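Local atomic coordinates of aminoacyl-histidine dipeptidase (Vibrio alginolyticus, PDB entry 3MRU), a protein that probably hydrolyses dipeptides, among them Xaa-His dipeptides such as carnosine, as a zinc-dependent metallopeptidase of the M20C family. Residues L212-K216 against I298-I302. Sequence-based numbering, arbitrary orientation.
Sequences LKGLK and IETDI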
loop_
_atom_site.group_PDB
_atom_site.type_symbol
_atom_site.label_atom_id
_atom_site.label_comp_id
_atom_site.label_asym_id
_atom_site.label_seq_id
_atom_site.Cartn_x
_atom_site.Cartn_y
_atom_site.Cartn_z
ATOM N N LEU A 212 -20.660 13.843 -12.928
ATOM C CA LEU A 212 -20.316 14.371 -11.628
ATOM C C LEU A 212 -18.805 14.277 -11.423
ATOM O O LEU A 212 -18.228 13.193 -11.529
ATOM C CB LEU A 212 -21.103 13.632 -10.525
ATOM C CG LEU A 212 -20.616 13.655 -9.059
ATOM C CD1 LEU A 212 -20.854 14.991 -8.394
ATOM C CD2 LEU A 212 -21.268 12.573 -8.250
ATOM N N LYS A 213 -18.167 15.414 -11.143
ATOM C CA LYS A 213 -16.727 15.432 -10.912
ATOM C C LYS A 213 -16.277 16.561 -9.987
ATOM O O LYS A 213 -17.101 17.276 -9.396
ATOM C CB LYS A 213 -15.940 15.538 -12.234
ATOM C CG LYS A 213 -16.150 16.819 -13.045
ATOM C CD LYS A 213 -15.258 16.816 -14.286
ATOM C CE LYS A 213 -15.019 18.222 -14.850
ATOM N NZ LYS A 213 -14.677 18.141 -16.309
ATOM N N GLY A 214 -14.954 16.697 -9.863
ATOM C CA GLY A 214 -14.345 17.680 -8.985
ATOM C C GLY A 214 -14.233 17.136 -7.577
ATOM O O GLY A 214 -13.788 17.843 -6.673
ATOM N N LEU A 215 -14.646 15.889 -7.375
ATOM C CA LEU A 215 -14.404 15.227 -6.105
ATOM C C LEU A 215 -12.902 15.120 -5.826
ATOM O O LEU A 215 -12.117 14.843 -6.732
ATOM C CB LEU A 215 -15.063 13.851 -6.075
ATOM C CG LEU A 215 -16.574 13.745 -5.801
ATOM C CD1 LEU A 215 -17.009 14.545 -4.566
ATOM C CD2 LEU A 215 -17.407 14.128 -7.028
ATOM N N LYS A 216 -12.517 15.369 -4.577
ATOM C CA LYS A 216 -11.116 15.397 -4.175
ATOM C C LYS A 216 -10.401 14.062 -4.398
ATOM O O LYS A 216 -9.152 14.004 -4.400
ATOM C CB LYS A 216 -10.976 15.813 -2.703
ATOM C CG LYS A 216 -10.567 17.276 -2.482
ATOM C CD LYS A 216 -10.796 17.707 -1.014
ATOM C CE LYS A 216 -10.305 19.138 -0.752
ATOM N NZ LYS A 216 -11.042 20.150 -1.577
ATOM N N ILE A 298 -15.963 18.783 3.637
ATOM C CA ILE A 298 -14.791 18.061 3.096
ATOM C C ILE A 298 -14.652 18.199 1.556
ATOM O O ILE A 298 -13.534 18.269 1.026
ATOM C CB ILE A 298 -14.750 16.550 3.582
ATOM C CG1 ILE A 298 -13.348 15.935 3.414
ATOM C CG2 ILE A 298 -15.824 15.689 2.899
ATOM C CD1 ILE A 298 -12.297 16.481 4.371
ATOM N N GLU A 299 -15.783 18.268 0.855
ATOM C CA GLU A 299 -15.782 18.289 -0.599
ATOM C C GLU A 299 -16.103 19.679 -1.121
ATOM O O GLU A 299 -17.272 20.049 -1.287
ATOM C CB GLU A 299 -16.769 17.262 -1.147
ATOM C CG GLU A 299 -16.430 15.792 -0.846
ATOM C CD GLU A 299 -15.324 15.208 -1.738
ATOM O OE1 GLU A 299 -15.002 14.006 -1.588
ATOM O OE2 GLU A 299 -14.782 15.939 -2.594
ATOM N N THR A 300 -15.045 20.441 -1.389
ATOM C CA THR A 300 -15.154 21.862 -1.735
ATOM C C THR A 300 -15.611 22.097 -3.170
ATOM O O THR A 300 -16.627 22.751 -3.399
ATOM C CB THR A 300 -13.825 22.595 -1.501
ATOM O OG1 THR A 300 -12.869 22.179 -2.490
ATOM C CG2 THR A 300 -13.291 22.299 -0.084
ATOM N N ASP A 301 -14.868 21.563 -4.133
ATOM C CA ASP A 301 -15.241 21.739 -5.520
ATOM C C ASP A 301 -16.065 20.577 -6.060
ATOM O O ASP A 301 -15.528 19.630 -6.606
ATOM C CB ASP A 301 -14.012 21.959 -6.384
ATOM C CG ASP A 301 -14.374 22.493 -7.757
ATOM O OD1 ASP A 301 -14.663 21.666 -8.665
ATOM O OD2 ASP A 301 -14.392 23.744 -7.915
ATOM N N ILE A 302 -17.376 20.651 -5.910
ATOM C CA ILE A 302 -18.235 19.566 -6.364
ATOM C C ILE A 302 -19.054 20.099 -7.512
ATOM O O ILE A 302 -19.907 20.969 -7.338
ATOM C CB ILE A 302 -19.158 19.027 -5.233
ATOM C CG1 ILE A 302 -18.328 18.441 -4.088
ATOM C CG2 ILE A 302 -20.143 17.987 -5.768
ATOM C CD1 ILE A 302 -19.142 18.316 -2.800
#
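Gly214 and Ile302 have the nearest CA atoms across the two segments, 5.1 Å apart, where the chain leaving strand 205-213 passes the loop that leads into strand 303-308. The bond that ties the segments together is made by a side chain: Lys216 N donates to Glu299 OE2 over 3.1 Å, almost straight at 175°, and enters on the syn lone pair of the carboxylate. A bend at chi2 (-78°) folds the Glu299 chain so that its carboxylate meets this N-H, while its other oxygen, OE1, accepts from Gly229 N. One buried acid thus bridges two separate backbone N-H groups, which probably helps to stabilise its negative charge. Leu215 crosses the glutamate at about a right angle; its CD1 sits over the face of the carboxylate, 3.4 Å from Glu299 CD, and also rests 4.1 Å from Ile302 CG1. Strands 205-213 and 303-308 are antiparallel neighbours in the sheet of what is probably the dimerisation (lid) domain of M20 peptidases, well away from the zinc ions, and the contact lies at the end of this pairing, just beyond the backbone bonding of Lys213 with Val303. On the helix-covered side, Leu212 and Ile302 run side by side in the same direction, CD1 to CG2 at 4.0 Å; helix 231-242 packs on the leucine and helix 277-295 on the isoleucine. Nearer the surface the Lys216 chain passes Ile298 O, with CD 3.5 Å from it, then turns at chi4 (62°) to set NZ 2.9 Å from Thr300 OG1.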